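Side-chain contacts in BIS(5'-nucleosyl)-tetraphosphatase (Diadenosine tetraphosphatase), putative (Plasmodium falciparum, PDB 5CFJ), which probably hydrolyses diadenosine tetraphosphate asymmetrically, to ATP and AMP, as a member of the Nudix hydrolase family: residues K120-H125 / Y130-S135; F9-C14 / Y76-Y81; H43-K48 / E134-L139; T69-D74 / A101-N106. All blocks are in the same frame, centred on the assembly; numbering follows the deposited sequence. Where two conformers were deposited one is given.

Interaction 1. Residues K120-H125 / Y130-S135; sequences KWIGSH and YNLPES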
loop_
_atom_site.group_PDB
_atom_site.type_symbol
_atom_site.label_atom_id
_atom_site.label_comp_id
_atom_site.label_asym_id
_atom_site.label_seq_id
_atom_site.Cartn_x
_atom_site.Cartn_y
_atom_site.Cartn_z
ATOM N N LYS A 120 -0.302 10.279 2.420
ATOM C CA LYS A 120 0.955 10.867 1.989
ATOM C C LYS A 120 1.595 9.959 0.964
ATOM O O LYS A 120 1.603 8.744 1.145
ATOM C CB LYS A 120 1.924 11.053 3.163
ATOM C CG LYS A 120 1.572 12.166 4.125
ATOM C CD LYS A 120 1.549 13.515 3.432
ATOM C CE LYS A 120 1.084 14.588 4.391
ATOM N NZ LYS A 120 -0.102 14.112 5.149
ATOM N N TRP A 121 2.141 10.549 -0.089
ATOM C CA TRP A 121 2.963 9.820 -1.033
ATOM C C TRP A 121 4.378 9.880 -0.480
ATOM O O TRP A 121 4.987 10.950 -0.467
ATOM C CB TRP A 121 2.887 10.449 -2.406
ATOM C CG TRP A 121 1.604 10.200 -3.123
ATOM C CD1 TRP A 121 0.505 11.017 -3.174
ATOM C CD2 TRP A 121 1.300 9.066 -3.936
ATOM N NE1 TRP A 121 -0.469 10.449 -3.960
ATOM C CE2 TRP A 121 -0.006 9.256 -4.446
ATOM C CE3 TRP A 121 2.009 7.911 -4.291
ATOM C CZ2 TRP A 121 -0.617 8.331 -5.295
ATOM C CZ3 TRP A 121 1.400 6.993 -5.129
ATOM C CH2 TRP A 121 0.099 7.211 -5.626
ATOM N N ILE A 122 4.896 8.759 0.010
ATOM C CA ILE A 122 6.201 8.754 0.674
ATOM C C ILE A 122 7.254 7.955 -0.091
ATOM O O ILE A 122 6.965 6.960 -0.758
ATOM C CB ILE A 122 6.096 8.208 2.123
ATOM C CG1 ILE A 122 5.700 6.728 2.143
ATOM C CG2 ILE A 122 5.130 9.069 2.945
ATOM C CD1 ILE A 122 5.837 6.088 3.512
ATOM N N GLY A 123 8.491 8.418 -0.004
ATOM C CA GLY A 123 9.597 7.663 -0.545
ATOM C C GLY A 123 10.045 6.612 0.451
ATOM O O GLY A 123 9.760 6.705 1.658
ATOM N N SER A 124 10.756 5.611 -0.046
ATOM C CA SER A 124 11.280 4.561 0.813
ATOM C C SER A 124 12.134 5.130 1.954
ATOM O O SER A 124 12.120 4.604 3.064
ATOM C CB SER A 124 12.092 3.566 -0.014
ATOM O OG SER A 124 13.176 4.207 -0.663
ATOM N N HIS A 125 12.856 6.215 1.688
ATOM C CA HIS A 125 13.723 6.817 2.703
ATOM C C HIS A 125 12.966 7.451 3.861
ATOM O O HIS A 125 13.565 7.801 4.875
ATOM C CB HIS A 125 14.642 7.868 2.073
ATOM C CG HIS A 125 15.727 7.289 1.219
ATOM N ND1 HIS A 125 16.998 7.819 1.173
ATOM C CD2 HIS A 125 15.729 6.230 0.373
ATOM C CE1 HIS A 125 17.739 7.107 0.341
ATOM N NE2 HIS A 125 16.992 6.139 -0.159
ATOM N N TYR A 130 7.898 7.806 9.194
ATOM C CA TYR A 130 6.495 7.418 9.283
ATOM C C TYR A 130 6.296 6.198 10.174
ATOM O O TYR A 130 5.205 5.634 10.234
ATOM C CB TYR A 130 5.925 7.195 7.877
ATOM C CG TYR A 130 5.602 8.524 7.239
ATOM C CD1 TYR A 130 6.600 9.301 6.667
ATOM C CD2 TYR A 130 4.317 9.039 7.282
ATOM C CE1 TYR A 130 6.318 10.540 6.124
ATOM C CE2 TYR A 130 4.022 10.266 6.741
ATOM C CZ TYR A 130 5.025 11.018 6.165
ATOM O OH TYR A 130 4.726 12.245 5.624
ATOM N N ASN A 131 7.357 5.834 10.898
ATOM C CA ASN A 131 7.333 4.744 11.873
ATOM C C ASN A 131 6.844 3.415 11.302
ATOM O O ASN A 131 6.145 2.650 11.965
ATOM C CB ASN A 131 6.485 5.151 13.079
ATOM C CG ASN A 131 7.052 6.364 13.793
ATOM O OD1 ASN A 131 6.374 7.378 13.954
ATOM N ND2 ASN A 131 8.310 6.270 14.205
ATOM N N LEU A 132 7.239 3.132 10.071
ATOM C CA LEU A 132 6.904 1.850 9.472
ATOM C C LEU A 132 7.664 0.720 10.135
ATOM O O LEU A 132 8.840 0.880 10.466
ATOM C CB LEU A 132 7.228 1.839 7.983
ATOM C CG LEU A 132 6.606 2.946 7.133
ATOM C CD1 LEU A 132 6.846 2.647 5.656
ATOM C CD2 LEU A 132 5.123 3.133 7.427
ATOM N N PRO A 133 7.004 -0.433 10.316
ATOM C CA PRO A 133 7.746 -1.617 10.755
ATOM C C PRO A 133 8.733 -2.069 9.681
ATOM O O PRO A 133 8.582 -1.706 8.504
ATOM C CB PRO A 133 6.649 -2.663 10.976
ATOM C CG PRO A 133 5.537 -2.228 10.100
ATOM C CD PRO A 133 5.575 -0.725 10.101
ATOM N N GLU A 134 9.730 -2.849 10.081
ATOM C CA GLU A 134 10.769 -3.300 9.168
ATOM C C GLU A 134 10.200 -3.995 7.947
ATOM O O GLU A 134 10.693 -3.802 6.842
ATOM C CB GLU A 134 11.737 -4.242 9.879
ATOM C CG GLU A 134 12.627 -3.526 10.864
ATOM C CD GLU A 134 13.497 -4.459 11.686
ATOM O OE1 GLU A 134 13.524 -5.677 11.406
ATOM O OE2 GLU A 134 14.156 -3.962 12.619
ATOM N N SER A 135 9.162 -4.799 8.141
ATOM C CA SER A 135 8.553 -5.522 7.018
ATOM C C SER A 135 8.109 -4.585 5.890
ATOM O O SER A 135 8.376 -4.838 4.700
ATOM C CB SER A 135 7.363 -6.354 7.508
ATOM O OG SER A 135 6.425 -5.553 8.210
#
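K120 meets Y130 through the start of its side chain, not through its charge. Its CG lies 3.5 Å from Y130 OH, the two side chains crossing at about a right angle. The lysine chain then bends at chi2 (-61°) and again at chi4, which carries the ammonium away from the phenol, and NZ makes a salt bridge with D118. W121 points to the other side of the strand, where it forms a cation-pi pair with R15 and packs on strand 30-37. I122 comes back to the contact and does most of the work. Its CG2 sits over one face of the Y130 ring, 3.8 Å from the centroid and 17° off the normal, displaced toward the rim near CE1 and CZ; this is a CH-pi contact. With chi1 at 66°, CG1 is wedged between the backbone N and the carbonyl carbon, and the extended arm delivers CD1 to L132 CD1, tip to tip at 4.2 Å. One isoleucine therefore serves two partners, a methyl for the aromatic and an ethyl end for the leucine. Y130 also packs edge-to-face with W44, from strand 44-50. No hydrogen bond links the segments: the contact between the end of strand 116-122 and the loop leading into helix 134-147 is packing, with the CH-pi pair at its centre and the lysine's charge directed elsewhere.

Interaction 2. Residues F9-C14 / Y76-Y81; sequences FGILLC and YKLLNY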
loop_
_atom_site.group_PDB
_atom_site.type_symbol
_atom_site.label_atom_id
_atom_site.label_comp_id
_atom_site.label_asym_id
_atom_site.label_seq_id
_atom_site.Cartn_x
_atom_site.Cartn_y
_atom_site.Cartn_z
ATOM N N PHE A 9 -5.039 -8.073 1.983
ATOM C CA PHE A 9 -4.581 -7.928 0.615
ATOM C C PHE A 9 -4.667 -6.462 0.250
ATOM O O PHE A 9 -5.666 -5.802 0.537
ATOM C CB PHE A 9 -5.441 -8.785 -0.323
ATOM C CG PHE A 9 -5.473 -10.223 0.077
ATOM C CD1 PHE A 9 -6.380 -10.669 1.022
ATOM C CD2 PHE A 9 -4.540 -11.117 -0.424
ATOM C CE1 PHE A 9 -6.378 -11.987 1.431
ATOM C CE2 PHE A 9 -4.539 -12.434 -0.016
ATOM C CZ PHE A 9 -5.464 -12.865 0.907
ATOM N N GLY A 10 -3.626 -5.946 -0.389
ATOM C CA GLY A 10 -3.611 -4.547 -0.749
ATOM C C GLY A 10 -2.821 -4.255 -1.995
ATOM O O GLY A 10 -2.071 -5.094 -2.498
ATOM N N ILE A 11 -3.004 -3.047 -2.501
ATOM C CA ILE A 11 -2.213 -2.575 -3.623
ATOM C C ILE A 11 -1.112 -1.687 -3.064
ATOM O O ILE A 11 -1.384 -0.705 -2.372
ATOM C CB ILE A 11 -3.047 -1.788 -4.663
ATOM C CG1 ILE A 11 -4.152 -2.664 -5.274
ATOM C CG2 ILE A 11 -2.135 -1.195 -5.746
ATOM C CD1 ILE A 11 -3.630 -3.805 -6.157
ATOM N N LEU A 12 0.135 -2.050 -3.336
ATOM C CA LEU A 12 1.247 -1.146 -3.092
ATOM C C LEU A 12 1.303 -0.217 -4.297
ATOM O O LEU A 12 1.890 -0.537 -5.335
ATOM C CB LEU A 12 2.557 -1.903 -2.886
ATOM C CG LEU A 12 3.781 -1.032 -2.623
ATOM C CD1 LEU A 12 3.586 -0.222 -1.343
ATOM C CD2 LEU A 12 5.030 -1.899 -2.547
ATOM N N LEU A 13 0.606 0.900 -4.165
ATOM C CA LEU A 13 0.451 1.859 -5.244
ATOM C C LEU A 13 1.625 2.823 -5.241
ATOM O O LEU A 13 1.909 3.463 -4.227
ATOM C CB LEU A 13 -0.875 2.614 -5.108
ATOM C CG LEU A 13 -1.260 3.494 -6.292
ATOM C CD1 LEU A 13 -1.517 2.642 -7.541
ATOM C CD2 LEU A 13 -2.491 4.326 -5.946
ATOM N N CYS A 14 2.318 2.911 -6.369
ATOM C CA CYS A 14 3.467 3.795 -6.497
ATOM C C CYS A 14 3.265 4.784 -7.634
ATOM O O CYS A 14 2.359 4.629 -8.450
ATOM C CB CYS A 14 4.763 2.997 -6.709
ATOM S SG CYS A 14 4.969 2.237 -8.320
ATOM N N TYR A 76 -4.348 2.547 -12.791
ATOM C CA TYR A 76 -2.991 2.080 -12.532
ATOM C C TYR A 76 -2.656 0.819 -13.313
ATOM O O TYR A 76 -3.542 0.086 -13.762
ATOM C CB TYR A 76 -2.759 1.882 -11.025
ATOM C CG TYR A 76 -3.756 1.033 -10.263
ATOM C CD1 TYR A 76 -3.761 -0.352 -10.370
ATOM C CD2 TYR A 76 -4.658 1.625 -9.383
ATOM C CE1 TYR A 76 -4.647 -1.117 -9.639
ATOM C CE2 TYR A 76 -5.545 0.868 -8.648
ATOM C CZ TYR A 76 -5.540 -0.503 -8.784
ATOM O OH TYR A 76 -6.433 -1.263 -8.050
ATOM N N LYS A 77 -1.360 0.606 -13.490
ATOM C CA LYS A 77 -0.842 -0.564 -14.166
ATOM C C LYS A 77 -0.356 -1.550 -13.126
ATOM O O LYS A 77 0.577 -1.257 -12.376
ATOM C CB LYS A 77 0.301 -0.190 -15.092
ATOM C CG LYS A 77 0.897 -1.357 -15.836
ATOM C CD LYS A 77 2.097 -0.909 -16.647
ATOM C CE LYS A 77 2.784 -2.056 -17.356
ATOM N NZ LYS A 77 3.927 -1.542 -18.160
ATOM N N LEU A 78 -0.993 -2.709 -13.056
ATOM C CA LEU A 78 -0.541 -3.761 -12.162
ATOM C C LEU A 78 0.791 -4.283 -12.662
ATOM O O LEU A 78 0.931 -4.641 -13.832
ATOM C CB LEU A 78 -1.576 -4.883 -12.060
ATOM C CG LEU A 78 -2.874 -4.530 -11.327
ATOM C CD1 LEU A 78 -3.963 -5.549 -11.635
ATOM C CD2 LEU A 78 -2.642 -4.437 -9.830
ATOM N N LEU A 79 1.773 -4.310 -11.776
ATOM C CA LEU A 79 3.104 -4.776 -12.140
ATOM C C LEU A 79 3.363 -6.168 -11.598
ATOM O O LEU A 79 2.664 -6.655 -10.707
ATOM C CB LEU A 79 4.173 -3.809 -11.631
ATOM C CG LEU A 79 3.989 -2.374 -12.133
ATOM C CD1 LEU A 79 5.054 -1.465 -11.544
ATOM C CD2 LEU A 79 4.005 -2.306 -13.659
ATOM N N ASN A 80 4.392 -6.807 -12.131
ATOM C CA ASN A 80 4.694 -8.184 -11.781
ATOM C C ASN A 80 5.515 -8.311 -10.495
ATOM O O ASN A 80 6.583 -8.923 -10.478
ATOM C CB ASN A 80 5.427 -8.848 -12.935
ATOM C CG ASN A 80 5.601 -10.312 -12.718
ATOM O OD1 ASN A 80 4.709 -10.967 -12.171
ATOM N ND2 ASN A 80 6.758 -10.843 -13.105
ATOM N N TYR A 81 5.013 -7.732 -9.414
ATOM C CA TYR A 81 5.679 -7.806 -8.124
ATOM C C TYR A 81 4.635 -7.962 -7.037
ATOM O O TYR A 81 3.667 -7.210 -6.986
ATOM C CB TYR A 81 6.535 -6.557 -7.861
ATOM C CG TYR A 81 7.203 -6.573 -6.507
ATOM C CD1 TYR A 81 6.532 -6.128 -5.374
ATOM C CD2 TYR A 81 8.491 -7.047 -6.353
ATOM C CE1 TYR A 81 7.124 -6.162 -4.119
ATOM C CE2 TYR A 81 9.094 -7.085 -5.102
ATOM C CZ TYR A 81 8.403 -6.635 -3.992
ATOM O OH TYR A 81 8.988 -6.665 -2.752
#
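I11 and L13 pack against Y76 and L78 across two strands that share a sheet yet exchange no hydrogen bonds. The segment axes approach to only 8.7 Å and their directions differ by 122°, so side chains alone close the distance. L13 sends its CD1 to the base of the tyrosine, 3.8 Å from Y76 CB and equally near Y76 CD2, meeting the ring obliquely while the two side chains cross at about a right angle. At the far end of the same tyrosine, I11 CG1 comes to 3.9 Å from Y76 OH, the two residues arriving from opposite directions. Y76 can span both because chi1 of 52° sets its CG between the backbone N and the carbonyl carbon, laying the ring along the first strand. I11 has a second contact: its CD1 is 3.9 Å from L78 CD2, again with the side chains crossed. All of this is apolar and largely buried. Strand 92-103 runs between the two in the sheet, pairing parallel with 6-16 and antiparallel with 76-89, and the small side chain of A101 touches I11, L13, Y76 and L78. Helix 57-69 packs on the group as well, with A61 and T65 against I11 and V62 against Y76.

Interaction 3. Residues H43-K48 / E134-L139; sequences HWTPPK and ESLADL. With SO4 (sulfate ion), chain B; SO4 (sulfate ion), chain C.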
loop_
_atom_site.group_PDB
_atom_site.type_symbol
_atom_site.label_atom_id
_atom_site.label_comp_id
_atom_site.label_asym_id
_atom_site.label_seq_id
_atom_site.Cartn_x
_atom_site.Cartn_y
_atom_site.Cartn_z
ATOM N N HIS A 43 -0.206 5.147 12.569
ATOM C CA HIS A 43 -0.280 3.906 11.806
ATOM C C HIS A 43 -0.542 4.181 10.331
ATOM O O HIS A 43 -1.670 4.467 9.934
ATOM C CB HIS A 43 -1.372 3.004 12.387
ATOM C CG HIS A 43 -1.342 1.601 11.858
ATOM N ND1 HIS A 43 -0.366 0.697 12.209
ATOM C CD2 HIS A 43 -2.175 0.952 11.009
ATOM C CE1 HIS A 43 -0.595 -0.454 11.593
ATOM N NE2 HIS A 43 -1.687 -0.327 10.867
ATOM N N TRP A 44 0.517 4.089 9.536
ATOM C CA TRP A 44 0.471 4.362 8.111
ATOM C C TRP A 44 0.708 3.079 7.333
ATOM O O TRP A 44 1.698 2.396 7.565
ATOM C CB TRP A 44 1.543 5.372 7.736
ATOM C CG TRP A 44 1.394 6.752 8.322
ATOM C CD1 TRP A 44 1.781 7.164 9.573
ATOM C CD2 TRP A 44 0.871 7.910 7.663
ATOM N NE1 TRP A 44 1.511 8.501 9.731
ATOM C CE2 TRP A 44 0.959 8.984 8.573
ATOM C CE3 TRP A 44 0.336 8.142 6.391
ATOM C CZ2 TRP A 44 0.533 10.268 8.247
ATOM C CZ3 TRP A 44 -0.086 9.420 6.073
ATOM C CH2 TRP A 44 0.015 10.464 6.997
ATOM N N THR A 45 -0.188 2.745 6.411
ATOM C CA THR A 45 -0.005 1.576 5.549
ATOM C C THR A 45 -0.512 1.884 4.145
ATOM O O THR A 45 -1.258 2.843 3.955
ATOM C CB THR A 45 -0.773 0.323 6.070
ATOM O OG1 THR A 45 -2.171 0.456 5.793
ATOM C CG2 THR A 45 -0.558 0.078 7.562
ATOM N N PRO A 46 -0.140 1.049 3.160
ATOM C CA PRO A 46 -0.819 1.148 1.864
ATOM C C PRO A 46 -2.288 0.738 2.001
ATOM O O PRO A 46 -2.693 0.204 3.039
ATOM C CB PRO A 46 -0.040 0.161 0.974
ATOM C CG PRO A 46 1.258 -0.089 1.709
ATOM C CD PRO A 46 0.906 0.009 3.157
ATOM N N PRO A 47 -3.096 1.000 0.966
ATOM C CA PRO A 47 -4.480 0.514 0.963
ATOM C C PRO A 47 -4.521 -1.016 1.028
ATOM O O PRO A 47 -3.785 -1.670 0.297
ATOM C CB PRO A 47 -5.028 1.027 -0.372
ATOM C CG PRO A 47 -4.046 2.071 -0.835
ATOM C CD PRO A 47 -2.733 1.646 -0.305
ATOM N N LYS A 48 -5.367 -1.568 1.890
ATOM C CA LYS A 48 -5.468 -3.010 2.076
ATOM C C LYS A 48 -6.703 -3.366 2.887
ATOM O O LYS A 48 -7.274 -2.508 3.566
ATOM C CB LYS A 48 -4.235 -3.559 2.789
ATOM C CG LYS A 48 -4.090 -3.065 4.213
ATOM C CD LYS A 48 -3.013 -3.841 4.936
ATOM C CE LYS A 48 -2.631 -3.170 6.244
ATOM N NZ LYS A 48 -3.796 -2.999 7.154
ATOM N N GLU A 134 9.730 -2.849 10.081
ATOM C CA GLU A 134 10.769 -3.300 9.168
ATOM C C GLU A 134 10.200 -3.995 7.947
ATOM O O GLU A 134 10.693 -3.802 6.842
ATOM C CB GLU A 134 11.737 -4.242 9.879
ATOM C CG GLU A 134 12.627 -3.526 10.864
ATOM C CD GLU A 134 13.497 -4.459 11.686
ATOM O OE1 GLU A 134 13.524 -5.677 11.406
ATOM O OE2 GLU A 134 14.156 -3.962 12.619
ATOM N N SER A 135 9.162 -4.799 8.141
ATOM C CA SER A 135 8.553 -5.522 7.018
ATOM C C SER A 135 8.109 -4.585 5.890
ATOM O O SER A 135 8.376 -4.838 4.700
ATOM C CB SER A 135 7.363 -6.354 7.508
ATOM O OG SER A 135 6.425 -5.553 8.210
ATOM N N LEU A 136 7.448 -3.494 6.271
ATOM C CA LEU A 136 6.947 -2.519 5.306
ATOM C C LEU A 136 8.060 -1.669 4.714
ATOM O O LEU A 136 8.069 -1.397 3.507
ATOM C CB LEU A 136 5.902 -1.604 5.946
ATOM C CG LEU A 136 4.453 -2.063 5.898
ATOM C CD1 LEU A 136 3.561 -1.027 6.540
ATOM C CD2 LEU A 136 4.031 -2.325 4.456
ATOM N N ALA A 137 8.989 -1.243 5.565
ATOM C CA ALA A 137 10.121 -0.456 5.086
ATOM C C ALA A 137 10.881 -1.234 4.003
ATOM O O ALA A 137 11.231 -0.726 2.906
ATOM C CB ALA A 137 11.036 -0.098 6.247
ATOM N N ASP A 138 11.106 -2.502 4.316
ATOM C CA ASP A 138 11.847 -3.364 3.427
ATOM C C ASP A 138 11.049 -3.631 2.159
ATOM O O ASP A 138 11.627 -3.681 1.075
ATOM C CB ASP A 138 12.217 -4.671 4.118
ATOM C CG ASP A 138 13.224 -4.466 5.228
ATOM O OD1 ASP A 138 13.818 -3.369 5.293
ATOM O OD2 ASP A 138 13.425 -5.392 6.032
ATOM N N LEU A 139 9.725 -3.773 2.282
ATOM C CA LEU A 139 8.871 -3.881 1.105
ATOM C C LEU A 139 9.112 -2.709 0.167
ATOM O O LEU A 139 9.237 -2.899 -1.050
ATOM C CB LEU A 139 7.405 -3.934 1.520
ATOM C CG LEU A 139 6.369 -3.898 0.394
ATOM C CD1 LEU A 139 6.421 -5.166 -0.456
ATOM C CD2 LEU A 139 4.976 -3.694 0.971
HETATM S S SO4 B . -1.982 -3.810 10.172
HETATM O O1 SO4 B . -2.582 -2.605 9.611
HETATM O O2 SO4 B . -2.051 -4.924 9.234
HETATM O O3 SO4 B . -0.588 -3.534 10.509
HETATM O O4 SO4 B . -2.692 -4.164 11.400
HETATM S S SO4 C . 1.997 11.077 12.305
HETATM O O1 SO4 C . 1.184 12.073 11.611
HETATM O O2 SO4 C . 1.157 9.969 12.745
HETATM O O3 SO4 C . 3.022 10.563 11.402
HETATM O O4 SO4 C . 2.626 11.691 13.470
#
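The first turn and a half of helix 134-147 packs through L136 against the strand-and-loop segment 43-48 of the Nudix fold. L136 CD2 meets the CD corner of the P46 ring at 4.1 Å, the apolar core of the contact, while CD1 lies 4.0 Å from W44 O and, more loosely, 4.4 Å from T45 CG2. The two leucine branches divide between the proline ring and the strand before it; L85 of strand 76-89 touches L136 too. T45 OG1 donates to P46 O at 2.8 Å, tilted 24° from the carbonyl plane, a bond within the segment. The same segment binds two sulfates, probably from the crystallisation liquor. One is held by H43 and K48, and Y87 OH and K94 NZ bond to it as well, consistent with a pocket suited to a substrate phosphate. K48 NZ donates to O1 at 2.8 Å and only weakly to O2, so the O1 that takes H43 NE2 is gripped by two donors. The second sulfate sits in line with the edge of the W44 indole, where NE1 donates to O3 at 3.1 Å and more weakly to O2, and K36 binds it as well. H43, with CG anti to the backbone N (chi1 -168°), turns its ring edge to the first sulfate, and NE2 donates to O1 at 2.8 Å with an angle of 164° at the hydrogen.

Interaction 4. Residues T69-D74 / A101-N106; sequences TGINKD and AMLLNN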
loop_
_atom_site.group_PDB
_atom_site.type_symbol
_atom_site.label_atom_id
_atom_site.label_comp_id
_atom_site.label_asym_id
_atom_site.label_seq_id
_atom_site.Cartn_x
_atom_site.Cartn_y
_atom_site.Cartn_z
ATOM N N THR A 69 -9.432 4.811 -1.269
ATOM C CA THR A 69 -8.812 5.944 -1.956
ATOM C C THR A 69 -9.649 6.521 -3.095
ATOM O O THR A 69 -9.310 7.565 -3.642
ATOM C CB THR A 69 -7.448 5.564 -2.577
ATOM O OG1 THR A 69 -7.654 4.691 -3.694
ATOM C CG2 THR A 69 -6.515 4.914 -1.579
ATOM N N GLY A 70 -10.696 5.812 -3.505
ATOM C CA GLY A 70 -11.471 6.204 -4.671
ATOM C C GLY A 70 -10.772 5.925 -5.996
ATOM O O GLY A 70 -11.308 6.222 -7.056
ATOM N N ILE A 71 -9.584 5.325 -5.953
ATOM C CA ILE A 71 -8.840 5.062 -7.178
ATOM C C ILE A 71 -9.127 3.649 -7.668
ATOM O O ILE A 71 -8.841 2.676 -6.967
ATOM C CB ILE A 71 -7.327 5.239 -6.964
ATOM C CG1 ILE A 71 -7.014 6.665 -6.501
ATOM C CG2 ILE A 71 -6.570 4.888 -8.229
ATOM C CD1 ILE A 71 -5.560 6.874 -6.118
ATOM N N ASN A 72 -9.700 3.540 -8.867
ATOM C CA ASN A 72 -10.034 2.251 -9.453
ATOM C C ASN A 72 -8.900 1.724 -10.320
ATOM O O ASN A 72 -7.973 2.458 -10.660
ATOM C CB ASN A 72 -11.317 2.359 -10.277
ATOM C CG ASN A 72 -12.156 1.104 -10.212
ATOM O OD1 ASN A 72 -11.655 0.015 -9.932
ATOM N ND2 ASN A 72 -13.446 1.252 -10.465
ATOM N N LYS A 73 -8.980 0.450 -10.695
ATOM C CA LYS A 73 -7.856 -0.204 -11.354
ATOM C C LYS A 73 -7.558 0.325 -12.750
ATOM O O LYS A 73 -6.461 0.126 -13.251
ATOM C CB LYS A 73 -8.074 -1.715 -11.407
ATOM C CG LYS A 73 -9.222 -2.158 -12.270
ATOM C CD LYS A 73 -9.220 -3.671 -12.402
ATOM C CE LYS A 73 -10.331 -4.149 -13.312
ATOM N NZ LYS A 73 -10.293 -5.627 -13.471
ATOM N N ASP A 74 -8.503 1.023 -13.373
ATOM C CA ASP A 74 -8.221 1.612 -14.680
ATOM C C ASP A 74 -7.195 2.740 -14.562
ATOM O O ASP A 74 -6.631 3.175 -15.561
ATOM C CB ASP A 74 -9.500 2.130 -15.338
ATOM C CG ASP A 74 -10.139 3.240 -14.546
ATOM O OD1 ASP A 74 -10.657 2.951 -13.449
ATOM O OD2 ASP A 74 -10.115 4.400 -15.008
ATOM N N ALA A 101 1.542 -1.706 -8.037
ATOM C CA ALA A 101 0.912 -1.084 -9.198
ATOM C C ALA A 101 1.439 0.328 -9.363
ATOM O O ALA A 101 1.746 0.989 -8.372
ATOM C CB ALA A 101 -0.601 -1.069 -9.050
ATOM N N MET A 102 1.552 0.790 -10.602
ATOM C CA MET A 102 1.985 2.155 -10.841
ATOM C C MET A 102 0.823 3.016 -11.300
ATOM O O MET A 102 0.160 2.739 -12.304
ATOM C CB MET A 102 3.110 2.212 -11.866
ATOM C CG MET A 102 3.763 3.583 -11.927
ATOM S SD MET A 102 5.035 3.667 -13.195
ATOM C CE MET A 102 6.156 2.377 -12.661
ATOM N N LEU A 103 0.578 4.067 -10.532
ATOM C CA LEU A 103 -0.439 5.036 -10.860
ATOM C C LEU A 103 0.034 5.777 -12.097
ATOM O O LEU A 103 1.151 6.283 -12.128
ATOM C CB LEU A 103 -0.656 5.984 -9.690
ATOM C CG LEU A 103 -1.821 6.960 -9.794
ATOM C CD1 LEU A 103 -3.160 6.233 -9.828
ATOM C CD2 LEU A 103 -1.743 7.916 -8.631
ATOM N N LEU A 104 -0.809 5.825 -13.121
ATOM C CA LEU A 104 -0.411 6.368 -14.409
ATOM C C LEU A 104 -0.497 7.901 -14.447
ATOM O O LEU A 104 0.269 8.556 -15.156
ATOM C CB LEU A 104 -1.262 5.720 -15.510
ATOM C CG LEU A 104 -0.972 4.212 -15.609
ATOM C CD1 LEU A 104 -2.172 3.399 -16.099
ATOM C CD2 LEU A 104 0.225 3.995 -16.507
ATOM N N ASN A 105 -1.424 8.465 -13.679
ATOM C CA ASN A 105 -1.524 9.903 -13.472
ATOM C C ASN A 105 -1.165 10.228 -12.027
ATOM O O ASN A 105 -1.956 9.965 -11.117
ATOM C CB ASN A 105 -2.934 10.387 -13.775
ATOM C CG ASN A 105 -3.172 11.806 -13.318
ATOM O OD1 ASN A 105 -2.252 12.621 -13.260
ATOM N ND2 ASN A 105 -4.417 12.113 -12.989
ATOM N N ASN A 106 0.001 10.830 -11.808
ATOM C CA ASN A 106 0.463 11.111 -10.445
ATOM C C ASN A 106 -0.533 11.866 -9.601
ATOM O O ASN A 106 -0.547 11.733 -8.382
ATOM C CB ASN A 106 1.743 11.930 -10.456
ATOM C CG ASN A 106 2.954 11.105 -10.719
ATOM O OD1 ASN A 106 2.894 10.114 -11.436
ATOM N ND2 ASN A 106 4.080 11.506 -10.134
#
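Apolar contact across the segments rests on I71 and L103. I71 CG2 meets L103 CD1 at 4.0 Å, one methyl against another, with the side chains crossing at about a right angle. The isoleucine's chi1 of -59° swings CG2 away from its own amide toward the leucine, and L13 and Y76 also pack on I71. A looser touch follows further along, where L104 CD1 stands 4.5 Å from D74 O. Segment 69-74 begins where helix 57-69 ends, at T69 and G70; the run ending in G70 and I71 matches the close of the Nudix box, and G70 is the first residue past the helix to leave helical angles, with a positive phi. The hydrogen bonds are local. T69 OG1 accepts from I71 N at 3.0 Å, an ST turn, and is also hydrogen-bonded to T65 O. N72 OD1 takes the amide N of K73 at 2.8 Å, nearly at right angles to its C=O bond (101°) and tilted from the carbonyl plane. N105 bonds just beyond its own segment, OD1 to E107 N and ND2 to E108 OE2.

Interactions 2 and 3 are the buried contacts, whereas 1 and 4 lie partly at the surface. Interactions 1 and 3 are neighbours that overlap in sequence at the start of helix 134-147; W44 CH2 lies against K120 CG, and L132 CD2 rests on W44 O. Interactions 2 and 4 adjoin through strand 92-103, with C14 of strand 6-16 pairing through its backbone with A101 and L103. W121 bridges the two pairs, touching L13, C14 and L103. The chemistry follows position: plain aliphatic and tyrosine packing between strands in 2, methyl contact beside turn hydrogen bonds in 4, CH-pi in 1, and in 3 apolar packing flanked by anion binding.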